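Local coordinates for 6-phosphofructokinase subunit beta (Saccharomyces cerevisiae, PDB 3O8O), which catalyses the ATP-dependent phosphorylation of fructose 6-phosphate to fructose 1,6-bisphosphate, the first committed step of glycolysis, as the beta subunit of an allosterically regulated enzyme, at residues H144-C148 with A313-P319; I174-I178 with A208-T212; L607-E612 with G649-A653. All blocks are in the same frame, centred on the assembly; numbering follows the deposited sequence.

Contact 1 of 3, residues H144-C148 with A313-P319; sequences HLNIC and AVLESTP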
loop_
_atom_site.group_PDB
_atom_site.type_symbol
_atom_site.label_atom_id
_atom_site.label_comp_id
_atom_site.label_asym_id
_atom_site.label_seq_id
_atom_site.Cartn_x
_atom_site.Cartn_y
_atom_site.Cartn_z
ATOM N N HIS B 144 -43.743 -25.077 -40.183
ATOM C CA HIS B 144 -44.241 -24.121 -39.199
ATOM C C HIS B 144 -43.268 -23.012 -38.898
ATOM O O HIS B 144 -42.065 -23.256 -38.745
ATOM C CB HIS B 144 -44.560 -24.818 -37.883
ATOM C CG HIS B 144 -45.670 -25.798 -37.992
ATOM N ND1 HIS B 144 -46.928 -25.439 -38.423
ATOM C CD2 HIS B 144 -45.705 -27.133 -37.779
ATOM C CE1 HIS B 144 -47.693 -26.514 -38.476
ATOM N NE2 HIS B 144 -46.973 -27.556 -38.090
ATOM N N LEU B 145 -43.796 -21.793 -38.796
ATOM C CA LEU B 145 -42.963 -20.643 -38.467
ATOM C C LEU B 145 -43.147 -20.257 -37.002
ATOM O O LEU B 145 -44.268 -20.052 -36.527
ATOM C CB LEU B 145 -43.312 -19.439 -39.345
ATOM C CG LEU B 145 -42.405 -18.235 -39.093
ATOM C CD1 LEU B 145 -40.962 -18.599 -39.459
ATOM C CD2 LEU B 145 -42.891 -17.049 -39.915
ATOM N N ASN B 146 -42.044 -20.182 -36.276
ATOM C CA ASN B 146 -42.120 -19.778 -34.882
ATOM C C ASN B 146 -41.545 -18.361 -34.797
ATOM O O ASN B 146 -40.454 -18.081 -35.311
ATOM C CB ASN B 146 -41.301 -20.708 -33.981
ATOM C CG ASN B 146 -41.694 -22.170 -34.121
ATOM O OD1 ASN B 146 -41.413 -22.810 -35.142
ATOM N ND2 ASN B 146 -42.344 -22.709 -33.089
ATOM N N ILE B 147 -42.282 -17.460 -34.161
ATOM C CA ILE B 147 -41.794 -16.098 -34.028
ATOM C C ILE B 147 -41.961 -15.593 -32.612
ATOM O O ILE B 147 -42.636 -16.222 -31.787
ATOM C CB ILE B 147 -42.538 -15.129 -34.948
ATOM C CG1 ILE B 147 -43.924 -14.821 -34.361
ATOM C CG2 ILE B 147 -42.587 -15.717 -36.350
ATOM C CD1 ILE B 147 -44.703 -13.754 -35.148
ATOM N N CYS B 148 -41.302 -14.470 -32.341
ATOM C CA CYS B 148 -41.391 -13.807 -31.052
ATOM C C CYS B 148 -41.124 -12.347 -31.275
ATOM O O CYS B 148 -40.307 -11.958 -32.115
ATOM C CB CYS B 148 -40.399 -14.337 -30.037
ATOM S SG CYS B 148 -40.748 -13.632 -28.408
ATOM N N ALA B 313 -38.358 -18.039 -25.873
ATOM C CA ALA B 313 -39.746 -18.071 -26.328
ATOM C C ALA B 313 -39.927 -18.787 -27.657
ATOM O O ALA B 313 -40.672 -19.771 -27.729
ATOM C CB ALA B 313 -40.290 -16.658 -26.439
ATOM N N VAL B 314 -39.272 -18.303 -28.714
ATOM C CA VAL B 314 -39.418 -18.950 -30.017
ATOM C C VAL B 314 -38.942 -20.382 -29.951
ATOM O O VAL B 314 -39.442 -21.228 -30.697
ATOM C CB VAL B 314 -38.627 -18.262 -31.143
ATOM C CG1 VAL B 314 -39.167 -16.895 -31.398
ATOM C CG2 VAL B 314 -37.141 -18.224 -30.793
ATOM N N LEU B 315 -37.974 -20.655 -29.077
ATOM C CA LEU B 315 -37.457 -22.013 -28.934
ATOM C C LEU B 315 -38.441 -22.971 -28.271
ATOM O O LEU B 315 -38.293 -24.192 -28.381
ATOM C CB LEU B 315 -36.145 -22.039 -28.157
ATOM C CG LEU B 315 -34.883 -21.836 -28.998
ATOM C CD1 LEU B 315 -33.704 -22.380 -28.241
ATOM C CD2 LEU B 315 -34.992 -22.563 -30.317
ATOM N N GLU B 316 -39.437 -22.437 -27.571
ATOM C CA GLU B 316 -40.428 -23.309 -26.966
ATOM C C GLU B 316 -41.841 -23.030 -27.478
ATOM O O GLU B 316 -42.819 -23.554 -26.937
ATOM C CB GLU B 316 -40.363 -23.253 -25.432
ATOM C CG GLU B 316 -40.233 -21.873 -24.822
ATOM C CD GLU B 316 -39.926 -21.947 -23.337
ATOM O OE1 GLU B 316 -40.876 -21.927 -22.518
ATOM O OE2 GLU B 316 -38.726 -22.048 -22.992
ATOM N N SER B 317 -41.960 -22.217 -28.525
ATOM C CA SER B 317 -43.280 -21.949 -29.090
ATOM C C SER B 317 -43.629 -23.164 -29.949
ATOM O O SER B 317 -42.727 -23.852 -30.467
ATOM C CB SER B 317 -43.267 -20.700 -29.969
ATOM O OG SER B 317 -43.387 -21.044 -31.342
ATOM N N THR B 318 -44.934 -23.422 -30.085
ATOM C CA THR B 318 -45.443 -24.550 -30.877
ATOM C C THR B 318 -46.548 -24.092 -31.829
ATOM O O THR B 318 -47.049 -22.964 -31.719
ATOM C CB THR B 318 -46.059 -25.628 -29.985
ATOM O OG1 THR B 318 -47.284 -25.118 -29.428
ATOM C CG2 THR B 318 -45.068 -26.049 -28.878
ATOM N N PRO B 319 -46.951 -24.975 -32.771
ATOM C CA PRO B 319 -48.006 -24.600 -33.716
ATOM C C PRO B 319 -49.283 -24.133 -33.017
ATOM O O PRO B 319 -50.071 -23.380 -33.605
ATOM C CB PRO B 319 -48.201 -25.876 -34.539
ATOM C CG PRO B 319 -46.809 -26.457 -34.590
ATOM C CD PRO B 319 -46.381 -26.293 -33.129
#
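Pro319 points CG at one face of the His144 imidazole, a CH-pi contact at the exposed end of the interface. Its CG sits 3.6 Å from the centroid of the His144 ring, only 16° off the ring normal and slightly toward CD2, and the two side chains cross at about a right angle. Further in, Asn146 ND2 donates to Ser317 OG over 2.6 Å, with the hydroxyl oxygen close to the amide plane. The Asn146 amide reaches it because CG stands beside the backbone N, anti to the carbonyl carbon (chi1 -55°). At the buried end the contact turns apolar. Cys148 SG rests 3.6 Å from Ala313 CB, while Val314 packs against the strand around Ile147 and Cys148. Asn146 and Cys148 thus face the 313-319 segment, whereas Leu145 and Ile147 turn away to meet helix 108-129. Cys148 and Ala313 both also touch Pro324 of the neighbouring strand. With helix 297-316 packed on one face of strand 146-151 and helix 108-129 on the other, the arrangement is that of an alpha/beta/alpha sandwich, here the larger sheet of the N-terminal catalytic phosphofructokinase domain.

Contact 2 of 3, residues I174-I178 with A208-T212; sequences ICKAI and AGIAT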
loop_
_atom_site.group_PDB
_atom_site.type_symbol
_atom_site.label_atom_id
_atom_site.label_comp_id
_atom_site.label_asym_id
_atom_site.label_seq_id
_atom_site.Cartn_x
_atom_site.Cartn_y
_atom_site.Cartn_z
ATOM N N ILE B 174 -33.729 13.909 -24.595
ATOM C CA ILE B 174 -34.615 15.061 -24.397
ATOM C C ILE B 174 -34.134 15.951 -23.263
ATOM O O ILE B 174 -33.914 17.140 -23.458
ATOM C CB ILE B 174 -36.099 14.607 -24.117
ATOM C CG1 ILE B 174 -36.719 14.027 -25.401
ATOM C CG2 ILE B 174 -36.937 15.790 -23.615
ATOM C CD1 ILE B 174 -38.018 13.285 -25.202
ATOM N N CYS B 175 -33.956 15.360 -22.088
ATOM C CA CYS B 175 -33.525 16.099 -20.918
ATOM C C CYS B 175 -32.188 16.744 -21.119
ATOM O O CYS B 175 -31.896 17.755 -20.472
ATOM C CB CYS B 175 -33.448 15.196 -19.704
ATOM S SG CYS B 175 -35.019 14.480 -19.258
ATOM N N LYS B 176 -31.366 16.174 -22.001
ATOM C CA LYS B 176 -30.049 16.751 -22.258
ATOM C C LYS B 176 -30.204 18.011 -23.096
ATOM O O LYS B 176 -29.537 19.007 -22.848
ATOM C CB LYS B 176 -29.128 15.725 -22.938
ATOM N N ALA B 177 -31.112 17.972 -24.065
ATOM C CA ALA B 177 -31.337 19.126 -24.916
ATOM C C ALA B 177 -31.979 20.251 -24.109
ATOM O O ALA B 177 -31.587 21.414 -24.212
ATOM C CB ALA B 177 -32.216 18.739 -26.070
ATOM N N ILE B 178 -32.968 19.909 -23.300
ATOM C CA ILE B 178 -33.619 20.921 -22.503
ATOM C C ILE B 178 -32.602 21.530 -21.572
ATOM O O ILE B 178 -32.588 22.748 -21.423
ATOM C CB ILE B 178 -34.821 20.330 -21.720
ATOM C CG1 ILE B 178 -35.948 20.031 -22.716
ATOM C CG2 ILE B 178 -35.293 21.273 -20.611
ATOM C CD1 ILE B 178 -37.089 19.224 -22.132
ATOM N N ALA B 208 -40.177 14.046 -19.163
ATOM C CA ALA B 208 -39.236 15.115 -19.413
ATOM C C ALA B 208 -39.573 16.306 -18.550
ATOM O O ALA B 208 -38.730 16.800 -17.802
ATOM C CB ALA B 208 -39.251 15.503 -20.870
ATOM N N GLY B 209 -40.816 16.757 -18.630
ATOM C CA GLY B 209 -41.233 17.916 -17.862
ATOM C C GLY B 209 -40.990 17.768 -16.384
ATOM O O GLY B 209 -40.619 18.733 -15.714
ATOM N N ILE B 210 -41.207 16.560 -15.874
ATOM C CA ILE B 210 -41.008 16.290 -14.455
ATOM C C ILE B 210 -39.538 16.415 -14.097
ATOM O O ILE B 210 -39.175 16.966 -13.042
ATOM C CB ILE B 210 -41.414 14.876 -14.094
ATOM C CG1 ILE B 210 -42.921 14.712 -14.206
ATOM C CG2 ILE B 210 -40.929 14.552 -12.695
ATOM C CD1 ILE B 210 -43.397 13.306 -13.979
ATOM N N ALA B 211 -38.713 15.880 -14.994
ATOM C CA ALA B 211 -37.264 15.866 -14.870
ATOM C C ALA B 211 -36.635 17.228 -15.080
ATOM O O ALA B 211 -35.717 17.603 -14.359
ATOM C CB ALA B 211 -36.683 14.883 -15.865
ATOM N N THR B 212 -37.115 17.970 -16.068
ATOM C CA THR B 212 -36.549 19.285 -16.338
ATOM C C THR B 212 -37.259 20.427 -15.620
ATOM O O THR B 212 -36.842 21.574 -15.788
ATOM C CB THR B 212 -36.572 19.612 -17.827
ATOM O OG1 THR B 212 -37.926 19.623 -18.275
ATOM C CG2 THR B 212 -35.833 18.576 -18.606
#
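Two helices flanking strand 191-196 in the smaller parallel-sheet half of the catalytic domain, 167-187 and 203-212, pack here beside the fructose 6-phosphate site. The axes of segments 174-178 and 208-212 approach to 9.9 Å and cross at -47°. Ile178 and Thr212 meet through methyl groups, Ile178 CG2 lying 3.4 Å from Thr212 CG2, with the two side chains roughly perpendicular. One turn earlier on each helix, Ile174 CG2 touches Ala208 CB at 3.6 Å, and alongside them Cys175 SG lies 3.8 Å from Ala211 CB. The Thr212 hydroxyl stays within its own helix: chi1 of 61° sets OG1 between the backbone N and the carbonyl carbon, from where it donates to Ala208 O at 3.0 Å, above the carbonyl plane. Ala208 O also accepts from Thr212 N. Ile174 packs in addition on Gln290, a residue of the substrate site, and Cys175 on Pro669 and Arg672 of helix 669-688, in the C-terminal half of the chain. Between these segments the contact is apolar: isoleucine branches, small side chains and the Cys175 sulfur. The torsion that turns OG1 back to Ala208 O also presents CG2 to Ile178, consistent with one hydroxyl satisfied within its own helix.

Contact 3 of 3, residues L607-E612 with G649-A653; sequences LAQSFE and GRFDA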
loop_
_atom_site.group_PDB
_atom_site.type_symbol
_atom_site.label_atom_id
_atom_site.label_comp_id
_atom_site.label_asym_id
_atom_site.label_seq_id
_atom_site.Cartn_x
_atom_site.Cartn_y
_atom_site.Cartn_z
ATOM N N LEU B 607 -8.967 -15.536 -21.124
ATOM C CA LEU B 607 -8.642 -14.267 -21.732
ATOM C C LEU B 607 -7.542 -14.518 -22.757
ATOM O O LEU B 607 -7.618 -14.086 -23.907
ATOM C CB LEU B 607 -8.150 -13.306 -20.648
ATOM C CG LEU B 607 -8.706 -11.898 -20.485
ATOM C CD1 LEU B 607 -10.011 -11.696 -21.220
ATOM C CD2 LEU B 607 -8.877 -11.677 -19.007
ATOM N N ALA B 608 -6.518 -15.237 -22.319
ATOM C CA ALA B 608 -5.377 -15.574 -23.157
ATOM C C ALA B 608 -5.805 -16.106 -24.509
ATOM O O ALA B 608 -5.391 -15.587 -25.536
ATOM C CB ALA B 608 -4.525 -16.592 -22.459
ATOM N N GLN B 609 -6.625 -17.150 -24.506
ATOM C CA GLN B 609 -7.090 -17.721 -25.752
ATOM C C GLN B 609 -7.893 -16.707 -26.535
ATOM O O GLN B 609 -7.738 -16.612 -27.755
ATOM C CB GLN B 609 -7.925 -18.961 -25.484
ATOM C CG GLN B 609 -7.082 -20.198 -25.245
ATOM C CD GLN B 609 -7.841 -21.287 -24.500
ATOM O OE1 GLN B 609 -8.942 -21.677 -24.906
ATOM N NE2 GLN B 609 -7.255 -21.789 -23.401
ATOM N N SER B 610 -8.727 -15.926 -25.847
ATOM C CA SER B 610 -9.554 -14.931 -26.526
ATOM C C SER B 610 -8.699 -14.144 -27.495
ATOM O O SER B 610 -8.967 -14.090 -28.696
ATOM C CB SER B 610 -10.206 -13.994 -25.516
ATOM O OG SER B 610 -11.077 -14.709 -24.651
ATOM N N PHE B 611 -7.631 -13.563 -26.991
ATOM C CA PHE B 611 -6.776 -12.777 -27.860
ATOM C C PHE B 611 -6.111 -13.578 -28.959
ATOM O O PHE B 611 -5.842 -13.049 -30.027
ATOM C CB PHE B 611 -5.709 -12.070 -27.049
ATOM C CG PHE B 611 -6.240 -10.996 -26.180
ATOM C CD1 PHE B 611 -6.218 -11.116 -24.786
ATOM C CD2 PHE B 611 -6.786 -9.861 -26.747
ATOM C CE1 PHE B 611 -6.742 -10.096 -23.970
ATOM C CE2 PHE B 611 -7.308 -8.851 -25.950
ATOM C CZ PHE B 611 -7.288 -8.963 -24.559
ATOM N N GLU B 612 -5.818 -14.845 -28.706
ATOM C CA GLU B 612 -5.164 -15.655 -29.720
ATOM C C GLU B 612 -6.155 -15.836 -30.839
ATOM O O GLU B 612 -5.878 -15.507 -31.990
ATOM C CB GLU B 612 -4.722 -16.995 -29.126
ATOM C CG GLU B 612 -3.857 -16.776 -27.883
ATOM C CD GLU B 612 -3.334 -18.045 -27.267
ATOM O OE1 GLU B 612 -4.050 -19.073 -27.322
ATOM O OE2 GLU B 612 -2.217 -17.998 -26.708
ATOM N N GLY B 649 3.542 -12.366 -21.942
ATOM C CA GLY B 649 3.720 -11.888 -23.294
ATOM C C GLY B 649 2.541 -12.078 -24.231
ATOM O O GLY B 649 2.431 -11.341 -25.210
ATOM N N ARG B 650 1.660 -13.039 -23.963
ATOM C CA ARG B 650 0.519 -13.275 -24.842
ATOM C C ARG B 650 -0.404 -12.053 -24.971
ATOM O O ARG B 650 -0.927 -11.752 -26.060
ATOM C CB ARG B 650 -0.259 -14.471 -24.334
ATOM C CG ARG B 650 0.658 -15.612 -23.931
ATOM C CD ARG B 650 -0.061 -16.624 -23.071
ATOM N NE ARG B 650 -0.982 -17.431 -23.858
ATOM C CZ ARG B 650 -1.727 -18.401 -23.344
ATOM N NH1 ARG B 650 -1.643 -18.654 -22.034
ATOM N NH2 ARG B 650 -2.525 -19.123 -24.130
ATOM N N PHE B 651 -0.595 -11.346 -23.863
ATOM C CA PHE B 651 -1.419 -10.137 -23.824
ATOM C C PHE B 651 -1.114 -9.470 -22.492
ATOM O O PHE B 651 -0.543 -10.104 -21.615
ATOM C CB PHE B 651 -2.901 -10.495 -23.885
ATOM C CG PHE B 651 -3.390 -11.198 -22.667
ATOM C CD1 PHE B 651 -4.089 -10.501 -21.683
ATOM C CD2 PHE B 651 -3.174 -12.573 -22.492
ATOM C CE1 PHE B 651 -4.583 -11.164 -20.529
ATOM C CE2 PHE B 651 -3.663 -13.251 -21.340
ATOM C CZ PHE B 651 -4.367 -12.540 -20.365
ATOM N N ASP B 652 -1.458 -8.199 -22.327
ATOM C CA ASP B 652 -1.194 -7.572 -21.042
ATOM C C ASP B 652 -2.455 -6.921 -20.480
ATOM O O ASP B 652 -3.540 -6.987 -21.091
ATOM C CB ASP B 652 -0.098 -6.531 -21.151
ATOM C CG ASP B 652 -0.517 -5.357 -21.988
ATOM O OD1 ASP B 652 0.169 -4.302 -21.991
ATOM O OD2 ASP B 652 -1.556 -5.499 -22.657
ATOM N N ALA B 653 -2.315 -6.299 -19.310
ATOM C CA ALA B 653 -3.437 -5.636 -18.673
ATOM C C ALA B 653 -2.987 -4.387 -17.961
ATOM O O ALA B 653 -1.875 -4.340 -17.424
ATOM C CB ALA B 653 -4.096 -6.552 -17.687
#
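NE and NH2 of Arg650 both donate to one carboxylate oxygen of Glu612. Arg650 NH2 reaches Glu612 OE2 over 2.8 Å with an N-H...O angle of 157°, and Arg650 NE makes the longer bond to the same OE2 at 3.2 Å. Both nitrogens lie with OE2 in the guanidinium plane, but they come to that oxygen from one face of the carboxylate, the two flat groups being strongly tilted against each other. The extended Glu612 chain carries its carboxylate out to Arg650, while Arg650 bends at chi3 (74°) to bring its head over the helix. The third nitrogen, NH1, forms a salt bridge with Glu605 on the same helix. The two carboxylates, Glu612 and Glu605, probably neutralise the arginine's charge, and together they hold the guanidinium in orientation above the helix.

Beneath the charged group, Ala608 CB is centred under one guanidinium face, 3.4 Å from Arg650 CZ. Phe651 fills the next layer. Its ring reaches the helix backbone, with CE2 3.4 Å from Ala608 CA, and its CZ lies 3.9 Å from Leu607 CB. The Phe611 ring lies on the same side of the Phe651 ring, next to CD1 and CG. The two ring planes are 30° apart and displaced from each other, and it is the CD1-CE1 side of Phe611 that meets CB, CG and CD1 of Phe651, with Phe611 CD1 3.5 Å from Phe651 CB.

Helix 597-614 is thus fastened to the approach of strand 652-656, an outer strand of the parallel sheet in the C-terminal regulatory domain. Phe651 also touches Ile643 of helix 636-647, while Leu607 and Phe611 pack on strand 622-627. Next along the chain, Asp652 pairs with Arg561, predicted to bind the activator fructose 2,6-bisphosphate, and its backbone bonds to Ala562 at the start of strand 561-567.

How the contacts relate
From the N terminus, strand 146-151 opens the loop of contact 1, which closes only when the chain returns through helix 297-316. Inside that long excursion falls contact 2: helix 167-187 follows the strand directly, and helix 203-212 closes a much shorter loop around strand 191-196. Contact 1 thus belongs to the larger sheet of the catalytic domain and contact 2 to its smaller half, on opposite sides of the chain's centre. Contact 3 comes later, in series with both, and joins helix 597-614 to the loop leading into strand 652-656 of the regulatory domain. All three stay separate, with nearest atoms at least about 24 Å apart.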